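PDB 2HK0: D-psicose 3-epimerase from Agrobacterium tumefaciens, which catalyses the C3 epimerisation of free ketohexoses such as D-fructose and D-psicose, with a metal ion playing a pivotal part. Local coordinates for residues W30-S35 with F266-G271; C168-N173 with T204-I209; K199-T204 with H227-E232. One frame throughout, in Å; residues are numbered along the deposited sequence.

In the fold
All three contacts belong to one TIM barrel of eight parallel strands. Interaction 1 joins the loops after strands 22-26 and 260-263, the first and last barrel strands in chain order, which a closed barrel makes neighbours. Interactions 2 and 3 are nested inside that long loop; their segments alternate along the chain, share Thr204 and have centres only about 6 Å apart. They involve the consecutive strands 166-170, 198-203 and 225-230, together with helix 204-210, which follows strand 198-203 directly. From interaction 1 their centres lie about 21 Å and 20 Å away. Interaction 1 is thus a surface tie between loops, while the other two lie buried, probably near the metal-dependent active site.

Interaction 1 (W30-S35 with F266-G271); sequences WEHEWS and FVKTGG
Trp34 and Phe266 make the tight, inner part of this contact between two loops. CH2 of the indole comes within 3.9 Å of Phe266 CE1, and the two ring planes stand 79° apart, an oblique aromatic pair with no wide overlap. Both rings also pack on Tyr26 and Ile273, while a hydrogen bond from Trp34 NE1 to Asp276 helps to hold the indole in place. The exposed side, around His32, is built differently. Its CG lies anti to the carbonyl carbon (chi1 -57°), a setting that turns the imidazole edge to Lys268, whose CB is 3.7 Å from His32 CE1. Beyond CB the lysine bends away and gives NZ to Ser284 and Ala287. A water in the imidazole plane fills in for direct polar contact: it lies 3.0 Å from His32 ND1, 2.8 Å from Lys268 O and 2.6 Å from Gly270 O, bridging the two loops. Farther along, Gly271 has positive phi and no side chain, so its CA can approach His32 O to 3.3 Å in a C-H...O contact. The carboxylate of Glu33 lies beside the same glycine and is hydrogen-bonded through OE2 to Thr272. The loops after the first and last strands are therefore joined by an apolar aromatic anchor inside and by a water-mediated polar seam outside, without a direct hydrogen bond between the two segments.

Interaction 2 (C168-N173 with T204-I209); sequences CIEVLN and TFHMNI
Leu172 lays its CD2 methyl over one face of the His206 imidazole, 3.4 Å from the ring centroid and 27° off the normal, a close CH-pi contact. Phe205 CD2 lies over the opposite face, offset toward the rim as Leu172 CD2 is, so the imidazole sits between two apolar groups. Its edge is left to polar partners. Asn173 ND2 donates to His206 ND1 at 3.0 Å, almost in the ring plane but tilted out of the amide's own plane, and bent, with an N-H...N angle of 136°. The amide reaches this point because CG sits between the backbone N and carbonyl carbon of Asn173 (chi1 72°); OD1 accepts from Phe175 N of the same chain, and ND2 is shared with Glu176. At the other nitrogen, His206 NE2 lies 2.9 Å from a water that is also hydrogen-bonded to Glu170 OE2, at 3.1 Å. On the helix side, Ile209 CD1 packs against Asn173 CB at 3.6 Å. Phe175 of the second subunit packs on Asn173 and Phe205, and Ile209 meets its own counterpart there, placing this corner at a subunit interface. With a carbon over each face and both nitrogens engaged, the imidazole should be restrained in tilt and rotation. Through the water it reaches the acidic cluster where Glu170 OE2 nears Asp203 OD2, consistent with a polar group beside the probable active site.

Interaction 3 (K199-T204 with H227-E232); sequences KVMLDT and HFHTGE
Met201, a selenomethionine, runs out from its strand alongside His227, fully extended from a CG anti to the backbone N (chi1 174°). CB lies 3.9 Å from the carbonyl O of His227, and CG comes closer to that same His227 O, at 3.6 Å. SE then meets the edge of the His227 imidazole, 3.9 Å from CD2, while standing at a distance above the face of His229. CE continues toward that face, but its modelled place is too tight to rely on. Beneath these side chains the two strands run parallel, 10° apart, as neighbours in the barrel. His229 N donates to Leu202 O at 2.9 Å with a nearly straight angle of 162°, whereas Leu202 N to His227 O, at 3.4 Å, is weak. On the outward side Leu202 CB packs on Phe228 CD1 at 4.0 Å, and Phe228 is covered by helix 245-254. Past the strand ends, Thr204 OG1 donates along a lone pair of Gly231 O at 2.8 Å. Asp203 faces the barrel interior: OD2 lies in the plane of the His229 ring at its edge, 3.4 Å from His229 CB, and OD1 caps Phe205 N. His227 NE2 and His229 NE2 are hydrogen-bonded to OE1 and OE2 of Glu54, and His229 ND1 weakly to Glu264. The convergence of Glu170, Asp203, Glu264 and His229 is consistent with a metal site at the C-terminal end of the strands, as in TIM-barrel enzymes of the xylose isomerase-like family.

Interaction 1 (W30-S35 with F266-G271)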
ATOM      1  N   TRP A  30      28.071  -2.543   9.204  1.00 20.59           N
ATOM      2  CA  TRP A  30      28.700  -3.330  10.270  1.00 21.37           C
ATOM      3  C   TRP A  30      29.562  -2.522  11.255  1.00 23.75           C
ATOM      4  O   TRP A  30      30.123  -3.096  12.191  1.00 23.82           O
ATOM      5  CB  TRP A  30      29.568  -4.434   9.646  1.00 20.62           C
ATOM      6  CG  TRP A  30      28.802  -5.593   9.037  1.00 20.62           C
ATOM      7  CD1 TRP A  30      28.243  -6.645   9.707  1.00 21.22           C
ATOM      8  CD2 TRP A  30      28.515  -5.807   7.647  1.00 19.83           C
ATOM      9  NE1 TRP A  30      27.628  -7.499   8.827  1.00 17.66           N
ATOM     10  CE2 TRP A  30      27.777  -7.007   7.554  1.00 20.84           C
ATOM     11  CE3 TRP A  30      28.807  -5.098   6.471  1.00 21.60           C
ATOM     12  CZ2 TRP A  30      27.322  -7.516   6.329  1.00 18.77           C
ATOM     13  CZ3 TRP A  30      28.357  -5.602   5.255  1.00 20.73           C
ATOM     14  CH2 TRP A  30      27.621  -6.801   5.195  1.00 20.05           C
ATOM     15  N   GLU A  31      29.663  -1.208  11.073  1.00 24.75           N
ATOM     16  CA  GLU A  31      30.503  -0.408  11.966  1.00 27.32           C
ATOM     17  C   GLU A  31      29.775   0.677  12.751  1.00 29.56           C
ATOM     18  O   GLU A  31      28.576   0.904  12.554  1.00 27.10           O
ATOM     19  CB  GLU A  31      31.637   0.234  11.168  1.00 26.22           C
ATOM     20  CG  GLU A  31      32.587  -0.759  10.515  1.00 29.01           C
ATOM     21  CD  GLU A  31      33.415  -1.540  11.538  1.00 31.07           C
ATOM     22  OE1 GLU A  31      33.714  -0.980  12.615  1.00 28.29           O
ATOM     23  OE2 GLU A  31      33.774  -2.704  11.258  1.00 32.19           O
ATOM     24  N   HIS A  32      30.517   1.348  13.638  1.00 30.72           N
ATOM     25  CA  HIS A  32      29.975   2.425  14.467  1.00 32.41           C
ATOM     26  C   HIS A  32      30.728   3.716  14.199  1.00 33.50           C
ATOM     27  O   HIS A  32      30.299   4.790  14.600  1.00 32.65           O
ATOM     28  CB  HIS A  32      30.122   2.091  15.952  1.00 34.98           C
ATOM     29  CG  HIS A  32      29.474   0.806  16.349  1.00 39.88           C
ATOM     30  ND1 HIS A  32      28.135   0.557  16.148  1.00 42.41           N
ATOM     31  CD2 HIS A  32      29.985  -0.309  16.923  1.00 41.46           C
ATOM     32  CE1 HIS A  32      27.847  -0.659  16.580  1.00 43.72           C
ATOM     33  NE2 HIS A  32      28.952  -1.206  17.054  1.00 42.11           N
ATOM     34  N   GLU A  33      31.869   3.594  13.531  1.00 34.29           N
ATOM     35  CA  GLU A  33      32.714   4.734  13.216  1.00 34.69           C
ATOM     36  C   GLU A  33      32.981   4.795  11.702  1.00 35.34           C
ATOM     37  O   GLU A  33      33.176   3.755  11.059  1.00 34.17           O
ATOM     38  CB  GLU A  33      34.041   4.582  13.962  1.00 37.52           C
ATOM     39  CG  GLU A  33      34.464   5.783  14.772  1.00 42.22           C
ATOM     40  CD  GLU A  33      33.502   6.097  15.894  1.00 41.81           C
ATOM     41  OE1 GLU A  33      33.204   5.197  16.710  1.00 42.07           O
ATOM     42  OE2 GLU A  33      33.048   7.251  15.961  1.00 44.19           O
ATOM     43  N   TRP A  34      32.995   6.002  11.132  1.00 34.26           N
ATOM     44  CA  TRP A  34      33.264   6.143   9.703  1.00 35.23           C
ATOM     45  C   TRP A  34      34.734   5.804   9.430  1.00 37.20           C
ATOM     46  O   TRP A  34      35.112   5.495   8.303  1.00 37.88           O
ATOM     47  CB  TRP A  34      33.013   7.581   9.227  1.00 33.20           C
ATOM     48  CG  TRP A  34      31.605   8.094   9.406  1.00 31.86           C
ATOM     49  CD1 TRP A  34      31.215   9.154  10.178  1.00 30.42           C
ATOM     50  CD2 TRP A  34      30.418   7.609   8.767  1.00 29.96           C
ATOM     51  NE1 TRP A  34      29.863   9.360  10.055  1.00 30.74           N
ATOM     52  CE2 TRP A  34      29.347   8.426   9.197  1.00 29.14           C
ATOM     53  CE3 TRP A  34      30.155   6.566   7.874  1.00 28.97           C
ATOM     54  CZ2 TRP A  34      28.031   8.233   8.764  1.00 28.36           C
ATOM     55  CZ3 TRP A  34      28.834   6.372   7.441  1.00 29.40           C
ATOM     56  CH2 TRP A  34      27.795   7.203   7.887  1.00 28.61           C
ATOM     57  N   SER A  35      35.552   5.869  10.477  1.00 39.30           N
ATOM     58  CA  SER A  35      36.986   5.605  10.377  1.00 39.62           C
ATOM     59  C   SER A  35      37.354   4.129  10.192  1.00 38.71           C
ATOM     60  O   SER A  35      38.492   3.813   9.852  1.00 40.03           O
ATOM     61  CB  SER A  35      37.696   6.151  11.619  1.00 38.63           C
ATOM     62  OG  SER A  35      37.312   5.428  12.777  1.00 42.23           O
ATOM     63  N   PHE A 266      21.245   1.343   8.386  1.00 15.72           N
ATOM     64  CA  PHE A 266      21.894   1.890   9.573  1.00 18.07           C
ATOM     65  C   PHE A 266      20.952   1.524  10.724  1.00 17.90           C
ATOM     66  O   PHE A 266      19.926   2.181  10.940  1.00 18.36           O
ATOM     67  CB  PHE A 266      22.040   3.413   9.448  1.00 16.66           C
ATOM     68  CG  PHE A 266      23.070   3.860   8.422  1.00 19.03           C
ATOM     69  CD1 PHE A 266      24.435   3.685   8.659  1.00 18.16           C
ATOM     70  CD2 PHE A 266      22.671   4.500   7.243  1.00 17.87           C
ATOM     71  CE1 PHE A 266      25.397   4.145   7.733  1.00 20.61           C
ATOM     72  CE2 PHE A 266      23.610   4.963   6.316  1.00 19.32           C
ATOM     73  CZ  PHE A 266      24.985   4.785   6.560  1.00 18.98           C
ATOM     74  N   VAL A 267      21.306   0.468  11.452  1.00 16.76           N
ATOM     75  CA  VAL A 267      20.479  -0.026  12.531  1.00 16.95           C
ATOM     76  C   VAL A 267      21.181  -0.086  13.906  1.00 19.50           C
ATOM     77  O   VAL A 267      20.581  -0.527  14.885  1.00 18.53           O
ATOM     78  CB  VAL A 267      19.936  -1.441  12.174  1.00 19.23           C
ATOM     79  CG1 VAL A 267      19.105  -1.385  10.863  1.00 15.99           C
ATOM     80  CG2 VAL A 267      21.095  -2.416  12.017  1.00 16.33           C
ATOM     81  N   LYS A 268      22.430   0.368  13.979  1.00 19.96           N
ATOM     82  CA  LYS A 268      23.177   0.353  15.236  1.00 23.56           C
ATOM     83  C   LYS A 268      23.415   1.733  15.854  1.00 23.69           C
ATOM     84  O   LYS A 268      23.867   2.662  15.181  1.00 20.10           O
ATOM     85  CB  LYS A 268      24.526  -0.342  15.028  1.00 24.68           C
ATOM     86  CG  LYS A 268      24.415  -1.846  14.761  1.00 27.54           C
ATOM     87  CD  LYS A 268      23.921  -2.598  16.001  1.00 29.05           C
ATOM     88  CE  LYS A 268      23.890  -4.121  15.765  1.00 31.08           C
ATOM     89  NZ  LYS A 268      23.561  -4.921  17.004  1.00 27.12           N
ATOM     90  N   THR A 269      23.109   1.855  17.146  1.00 25.11           N
ATOM     91  CA  THR A 269      23.306   3.111  17.865  1.00 29.09           C
ATOM     92  C   THR A 269      24.769   3.228  18.248  1.00 31.09           C
ATOM     93  O   THR A 269      25.500   2.236  18.224  1.00 31.97           O
ATOM     94  CB  THR A 269      22.558   3.152  19.205  1.00 31.23           C
ATOM     95  OG1 THR A 269      23.193   2.232  20.107  1.00 30.27           O
ATOM     96  CG2 THR A 269      21.093   2.777  19.036  1.00 29.45           C
ATOM     97  N   GLY A 270      25.184   4.437  18.618  1.00 32.24           N
ATOM     98  CA  GLY A 270      26.554   4.660  19.056  1.00 33.29           C
ATOM     99  C   GLY A 270      27.603   5.039  18.021  1.00 33.31           C
ATOM    100  O   GLY A 270      27.472   4.768  16.822  1.00 33.41           O
ATOM    101  N   GLY A 271      28.670   5.664  18.506  1.00 32.05           N
ATOM    102  CA  GLY A 271      29.752   6.081  17.638  1.00 30.52           C
ATOM    103  C   GLY A 271      29.350   7.251  16.772  1.00 29.99           C
ATOM    104  O   GLY A 271      28.249   7.786  16.890  1.00 30.26           O
TER
HETATM  105  O   HOH W   1      26.599   3.000  15.173  1.00 23.90           O

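Interaction 2 (C168-N173 with T204-I209)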
ATOM      1  N   CYS A 168      27.111  10.674  -9.710  1.00 18.49           N
ATOM      2  CA  CYS A 168      25.678  10.551  -9.444  1.00 16.28           C
ATOM      3  C   CYS A 168      25.250  11.463  -8.302  1.00 17.85           C
ATOM      4  O   CYS A 168      25.670  11.276  -7.158  1.00 19.62           O
ATOM      5  CB  CYS A 168      25.346   9.093  -9.132  1.00 18.06           C
ATOM      6  SG  CYS A 168      25.858   7.991 -10.482  1.00 20.83           S
ATOM      7  N   ILE A 169      24.418  12.448  -8.639  1.00 16.62           N
ATOM      8  CA  ILE A 169      23.919  13.466  -7.716  1.00 17.73           C
ATOM      9  C   ILE A 169      22.751  12.944  -6.900  1.00 17.84           C
ATOM     10  O   ILE A 169      21.664  12.709  -7.437  1.00 14.52           O
ATOM     11  CB  ILE A 169      23.458  14.712  -8.500  1.00 18.03           C
ATOM     12  CG1 ILE A 169      24.543  15.095  -9.519  1.00 15.55           C
ATOM     13  CG2 ILE A 169      23.152  15.870  -7.539  1.00 17.44           C
ATOM     14  CD1 ILE A 169      25.907  15.392  -8.909  1.00 17.91           C
ATOM     15  N   GLU A 170      22.966  12.796  -5.596  1.00 16.39           N
ATOM     16  CA  GLU A 170      21.923  12.245  -4.731  1.00 18.27           C
ATOM     17  C   GLU A 170      20.883  13.249  -4.281  1.00 16.64           C
ATOM     18  O   GLU A 170      21.215  14.339  -3.815  1.00 16.91           O
ATOM     19  CB  GLU A 170      22.554  11.568  -3.503  1.00 19.02           C
ATOM     20  CG  GLU A 170      21.558  10.817  -2.607  1.00 19.89           C
ATOM     21  CD  GLU A 170      22.247  10.021  -1.489  1.00 24.44           C
ATOM     22  OE1 GLU A 170      23.379  10.390  -1.102  1.00 24.16           O
ATOM     23  OE2 GLU A 170      21.654   9.038  -0.988  1.00 22.14           O
ATOM     24  N   VAL A 171      19.617  12.868  -4.437  1.00 17.28           N
ATOM     25  CA  VAL A 171      18.480  13.698  -4.035  1.00 15.60           C
ATOM     26  C   VAL A 171      18.250  13.337  -2.568  1.00 17.66           C
ATOM     27  O   VAL A 171      18.109  12.162  -2.239  1.00 17.07           O
ATOM     28  CB  VAL A 171      17.233  13.359  -4.901  1.00 17.12           C
ATOM     29  CG1 VAL A 171      15.999  14.105  -4.395  1.00 14.32           C
ATOM     30  CG2 VAL A 171      17.510  13.748  -6.362  1.00 15.46           C
ATOM     31  N   LEU A 172      18.236  14.340  -1.694  1.00 17.74           N
ATOM     32  CA  LEU A 172      18.075  14.103  -0.248  1.00 17.59           C
ATOM     33  C   LEU A 172      16.831  14.738   0.379  1.00 16.88           C
ATOM     34  O   LEU A 172      16.213  15.624  -0.208  1.00 15.33           O
ATOM     35  CB  LEU A 172      19.305  14.633   0.492  1.00 17.38           C
ATOM     36  CG  LEU A 172      20.659  14.036   0.126  1.00 18.03           C
ATOM     37  CD1 LEU A 172      21.769  14.883   0.767  1.00 19.95           C
ATOM     38  CD2 LEU A 172      20.733  12.601   0.610  1.00 17.39           C
ATOM     39  N   ASN A 173      16.478  14.297   1.586  1.00 15.70           N
ATOM     40  CA  ASN A 173      15.309  14.850   2.268  1.00 15.24           C
ATOM     41  C   ASN A 173      15.611  16.243   2.832  1.00 15.93           C
ATOM     42  O   ASN A 173      16.766  16.602   3.038  1.00 16.64           O
ATOM     43  CB  ASN A 173      14.847  13.905   3.382  1.00 15.88           C
ATOM     44  CG  ASN A 173      15.788  13.900   4.575  1.00 18.04           C
ATOM     45  OD1 ASN A 173      15.864  14.880   5.330  1.00 18.62           O
ATOM     46  ND2 ASN A 173      16.510  12.802   4.748  1.00 14.46           N
ATOM     47  N   THR A 204      15.627   5.325  -1.403  1.00 14.74           N
ATOM     48  CA  THR A 204      14.303   5.097  -0.845  1.00 14.72           C
ATOM     49  C   THR A 204      14.040   5.798   0.473  1.00 13.89           C
ATOM     50  O   THR A 204      12.926   6.243   0.711  1.00 15.69           O
ATOM     51  CB  THR A 204      13.969   3.598  -0.702  1.00 15.49           C
ATOM     52  OG1 THR A 204      14.964   2.941   0.094  1.00 14.40           O
ATOM     53  CG2 THR A 204      13.895   2.962  -2.080  1.00 16.10           C
ATOM     54  N   PHE A 205      15.054   5.921   1.314  1.00 13.92           N
ATOM     55  CA  PHE A 205      14.886   6.604   2.593  1.00 14.81           C
ATOM     56  C   PHE A 205      14.475   8.073   2.389  1.00 15.28           C
ATOM     57  O   PHE A 205      13.590   8.592   3.092  1.00 13.76           O
ATOM     58  CB  PHE A 205      16.191   6.538   3.408  1.00 13.37           C
ATOM     59  CG  PHE A 205      16.182   7.393   4.669  1.00 15.24           C
ATOM     60  CD1 PHE A 205      15.377   7.060   5.759  1.00 13.82           C
ATOM     61  CD2 PHE A 205      16.979   8.532   4.755  1.00 17.60           C
ATOM     62  CE1 PHE A 205      15.365   7.855   6.924  1.00 16.36           C
ATOM     63  CE2 PHE A 205      16.980   9.338   5.917  1.00 17.40           C
ATOM     64  CZ  PHE A 205      16.169   8.992   6.999  1.00 18.78           C
ATOM     65  N   HIS A 206      15.108   8.732   1.421  1.00 13.47           N
ATOM     66  CA  HIS A 206      14.842  10.140   1.160  1.00 14.89           C
ATOM     67  C   HIS A 206      13.561  10.312   0.360  1.00 14.48           C
ATOM     68  O   HIS A 206      12.785  11.241   0.599  1.00 12.35           O
ATOM     69  CB  HIS A 206      16.034  10.763   0.422  1.00 15.02           C
ATOM     70  CG  HIS A 206      17.320  10.678   1.188  1.00 16.52           C
ATOM     71  ND1 HIS A 206      17.499  11.304   2.399  1.00 17.97           N
ATOM     72  CD2 HIS A 206      18.483  10.032   0.927  1.00 19.35           C
ATOM     73  CE1 HIS A 206      18.714  11.047   2.856  1.00 18.07           C
ATOM     74  NE2 HIS A 206      19.332  10.277   1.981  1.00 19.05           N
HETATM   75  N   MSE A 207      13.346   9.418  -0.595  1.00 13.45           N
HETATM   76  CA  MSE A 207      12.127   9.476  -1.397  1.00 15.65           C
HETATM   77  C   MSE A 207      10.901   9.324  -0.480  1.00 13.84           C
HETATM   78  O   MSE A 207       9.866   9.957  -0.699  1.00 12.14           O
HETATM   79  CB  MSE A 207      12.107   8.342  -2.427  1.00 16.92           C
HETATM   80  CG  MSE A 207      13.176   8.384  -3.477  1.00 22.86           C
HETATM   81 SE   MSE A 207      12.943   6.816  -4.648  1.00 38.28          SE
HETATM   82  CE  MSE A 207      14.161   5.645  -3.866  1.00 34.28           C
ATOM     83  N   ASN A 208      11.027   8.476   0.546  1.00 14.29           N
ATOM     84  CA  ASN A 208       9.929   8.217   1.474  1.00 13.42           C
ATOM     85  C   ASN A 208       9.409   9.497   2.116  1.00 15.27           C
ATOM     86  O   ASN A 208       8.232   9.601   2.439  1.00 15.37           O
ATOM     87  CB  ASN A 208      10.365   7.241   2.576  1.00 14.95           C
ATOM     88  CG  ASN A 208       9.203   6.812   3.460  1.00 16.92           C
ATOM     89  OD1 ASN A 208       8.247   6.204   2.980  1.00 16.77           O
ATOM     90  ND2 ASN A 208       9.276   7.137   4.746  1.00 15.61           N
ATOM     91  N   ILE A 209      10.285  10.470   2.306  1.00 15.93           N
ATOM     92  CA  ILE A 209       9.856  11.714   2.919  1.00 16.11           C
ATOM     93  C   ILE A 209       9.335  12.733   1.895  1.00 19.29           C
ATOM     94  O   ILE A 209       8.202  13.219   2.003  1.00 18.03           O
ATOM     95  CB  ILE A 209      11.013  12.368   3.691  1.00 18.52           C
ATOM     96  CG1 ILE A 209      11.481  11.431   4.815  1.00 17.46           C
ATOM     97  CG2 ILE A 209      10.581  13.754   4.221  1.00 17.34           C
ATOM     98  CD1 ILE A 209      12.750  11.892   5.520  1.00 14.99           C
TER
HETATM   99  O   HOH W   2      21.891   8.965   2.111  1.00 24.10           O

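Interaction 3 (K199-T204 with H227-E232)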
ATOM      1  N   LYS A 199      24.764  12.016 -13.538  1.00 17.16           N
ATOM      2  CA  LYS A 199      23.478  11.346 -13.419  1.00 18.44           C
ATOM      3  C   LYS A 199      22.748  11.671 -12.117  1.00 19.15           C
ATOM      4  O   LYS A 199      23.329  12.221 -11.172  1.00 18.24           O
ATOM      5  CB  LYS A 199      23.712   9.828 -13.464  1.00 16.17           C
ATOM      6  CG  LYS A 199      24.505   9.330 -14.673  1.00 21.51           C
ATOM      7  CD  LYS A 199      23.679   9.450 -15.941  1.00 24.13           C
ATOM      8  CE  LYS A 199      24.525   9.242 -17.200  1.00 27.37           C
ATOM      9  NZ  LYS A 199      25.274   7.966 -17.148  1.00 28.48           N
ATOM     10  N   VAL A 200      21.474  11.298 -12.069  1.00 19.68           N
ATOM     11  CA  VAL A 200      20.672  11.517 -10.881  1.00 19.57           C
ATOM     12  C   VAL A 200      20.758  10.261 -10.029  1.00 17.98           C
ATOM     13  O   VAL A 200      20.867   9.150 -10.556  1.00 15.47           O
ATOM     14  CB  VAL A 200      19.182  11.775 -11.226  1.00 23.87           C
ATOM     15  CG1 VAL A 200      18.358  11.868  -9.949  1.00 24.58           C
ATOM     16  CG2 VAL A 200      19.049  13.090 -12.001  1.00 26.15           C
HETATM   17  N   MSE A 201      20.704  10.443  -8.715  1.00 16.67           N
HETATM   18  CA  MSE A 201      20.755   9.315  -7.784  1.00 16.51           C
HETATM   19  C   MSE A 201      19.605   9.415  -6.788  1.00 14.85           C
HETATM   20  O   MSE A 201      19.400  10.468  -6.170  1.00 15.35           O
HETATM   21  CB  MSE A 201      22.084   9.331  -7.045  1.00 19.16           C
HETATM   22  CG  MSE A 201      22.193   8.323  -5.968  1.00 25.60           C
HETATM   23 SE   MSE A 201      23.929   8.440  -5.126  1.00 34.20          SE
HETATM   24  CE  MSE A 201      23.524   7.369  -3.541  1.00 31.20           C
ATOM     25  N   LEU A 202      18.850   8.330  -6.635  1.00 13.52           N
ATOM     26  CA  LEU A 202      17.712   8.308  -5.709  1.00 13.00           C
ATOM     27  C   LEU A 202      17.948   7.321  -4.565  1.00 12.90           C
ATOM     28  O   LEU A 202      18.675   6.336  -4.712  1.00 11.97           O
ATOM     29  CB  LEU A 202      16.418   7.944  -6.456  1.00 12.23           C
ATOM     30  CG  LEU A 202      16.049   8.895  -7.601  1.00 13.27           C
ATOM     31  CD1 LEU A 202      14.746   8.436  -8.279  1.00 13.30           C
ATOM     32  CD2 LEU A 202      15.910  10.319  -7.047  1.00 12.48           C
ATOM     33  N   ASP A 203      17.284   7.568  -3.443  1.00 13.01           N
ATOM     34  CA  ASP A 203      17.456   6.755  -2.239  1.00 14.13           C
ATOM     35  C   ASP A 203      16.065   6.573  -1.598  1.00 14.81           C
ATOM     36  O   ASP A 203      15.396   7.560  -1.286  1.00 14.01           O
ATOM     37  CB  ASP A 203      18.412   7.525  -1.328  1.00 13.77           C
ATOM     38  CG  ASP A 203      18.720   6.811  -0.036  1.00 17.32           C
ATOM     39  OD1 ASP A 203      17.813   6.152   0.519  1.00 17.95           O
ATOM     40  OD2 ASP A 203      19.866   6.945   0.442  1.00 16.04           O
ATOM     41  N   THR A 204      15.627   5.325  -1.403  1.00 14.74           N
ATOM     42  CA  THR A 204      14.303   5.097  -0.845  1.00 14.72           C
ATOM     43  C   THR A 204      14.040   5.798   0.473  1.00 13.89           C
ATOM     44  O   THR A 204      12.926   6.243   0.711  1.00 15.69           O
ATOM     45  CB  THR A 204      13.969   3.598  -0.702  1.00 15.49           C
ATOM     46  OG1 THR A 204      14.964   2.941   0.094  1.00 14.40           O
ATOM     47  CG2 THR A 204      13.895   2.962  -2.080  1.00 16.10           C
ATOM     48  N   HIS A 227      22.398   5.713 -10.175  1.00 19.22           N
ATOM     49  CA  HIS A 227      22.713   4.970  -8.952  1.00 18.32           C
ATOM     50  C   HIS A 227      21.452   4.965  -8.068  1.00 17.54           C
ATOM     51  O   HIS A 227      20.620   5.871  -8.161  1.00 19.53           O
ATOM     52  CB  HIS A 227      23.888   5.652  -8.238  1.00 18.32           C
ATOM     53  CG  HIS A 227      24.678   4.741  -7.353  1.00 18.58           C
ATOM     54  ND1 HIS A 227      25.031   3.459  -7.725  1.00 18.20           N
ATOM     55  CD2 HIS A 227      25.216   4.938  -6.124  1.00 19.56           C
ATOM     56  CE1 HIS A 227      25.751   2.906  -6.765  1.00 18.28           C
ATOM     57  NE2 HIS A 227      25.879   3.782  -5.781  1.00 21.82           N
ATOM     58  N   PHE A 228      21.311   3.953  -7.218  1.00 17.05           N
ATOM     59  CA  PHE A 228      20.111   3.805  -6.391  1.00 17.00           C
ATOM     60  C   PHE A 228      20.442   3.219  -5.017  1.00 18.18           C
ATOM     61  O   PHE A 228      21.174   2.230  -4.909  1.00 15.99           O
ATOM     62  CB  PHE A 228      19.135   2.870  -7.126  1.00 16.98           C
ATOM     63  CG  PHE A 228      17.711   2.897  -6.610  1.00 16.11           C
ATOM     64  CD1 PHE A 228      16.927   4.035  -6.736  1.00 15.59           C
ATOM     65  CD2 PHE A 228      17.129   1.742  -6.084  1.00 19.15           C
ATOM     66  CE1 PHE A 228      15.577   4.030  -6.354  1.00 17.20           C
ATOM     67  CE2 PHE A 228      15.779   1.717  -5.694  1.00 15.47           C
ATOM     68  CZ  PHE A 228      15.002   2.860  -5.830  1.00 17.60           C
ATOM     69  N   HIS A 229      19.885   3.823  -3.973  1.00 16.71           N
ATOM     70  CA  HIS A 229      20.100   3.357  -2.606  1.00 15.45           C
ATOM     71  C   HIS A 229      18.787   2.843  -2.020  1.00 15.97           C
ATOM     72  O   HIS A 229      17.718   3.418  -2.275  1.00 15.65           O
ATOM     73  CB  HIS A 229      20.623   4.504  -1.725  1.00 15.72           C
ATOM     74  CG  HIS A 229      22.107   4.685  -1.785  1.00 17.67           C
ATOM     75  ND1 HIS A 229      22.783   5.560  -0.963  1.00 18.45           N
ATOM     76  CD2 HIS A 229      23.051   4.051  -2.518  1.00 17.22           C
ATOM     77  CE1 HIS A 229      24.080   5.452  -1.180  1.00 19.40           C
ATOM     78  NE2 HIS A 229      24.270   4.541  -2.119  1.00 21.69           N
ATOM     79  N   THR A 230      18.867   1.790  -1.209  1.00 14.45           N
ATOM     80  CA  THR A 230      17.673   1.217  -0.602  1.00 16.01           C
ATOM     81  C   THR A 230      17.757   1.047   0.913  1.00 15.99           C
ATOM     82  O   THR A 230      18.840   0.889   1.486  1.00 16.23           O
ATOM     83  CB  THR A 230      17.367  -0.151  -1.183  1.00 13.05           C
ATOM     84  OG1 THR A 230      18.538  -0.966  -1.072  1.00 14.69           O
ATOM     85  CG2 THR A 230      16.950  -0.027  -2.652  1.00 15.62           C
ATOM     86  N   GLY A 231      16.584   1.058   1.536  1.00 15.99           N
ATOM     87  CA  GLY A 231      16.466   0.896   2.975  1.00 16.43           C
ATOM     88  C   GLY A 231      15.012   1.145   3.324  1.00 16.88           C
ATOM     89  O   GLY A 231      14.282   1.743   2.527  1.00 17.87           O
ATOM     90  N   GLU A 232      14.571   0.690   4.491  1.00 16.01           N
ATOM     91  CA  GLU A 232      13.192   0.920   4.883  1.00 14.78           C
ATOM     92  C   GLU A 232      13.127   2.373   5.355  1.00 15.98           C
ATOM     93  O   GLU A 232      14.157   3.053   5.417  1.00 16.85           O
ATOM     94  CB  GLU A 232      12.776  -0.060   5.988  1.00 16.09           C
ATOM     95  CG  GLU A 232      12.712  -1.543   5.539  1.00 15.53           C
ATOM     96  CD  GLU A 232      11.615  -1.830   4.492  1.00 16.69           C
ATOM     97  OE1 GLU A 232      10.705  -0.981   4.336  1.00 13.75           O
ATOM     98  OE2 GLU A 232      11.651  -2.914   3.842  1.00 14.84           O
TER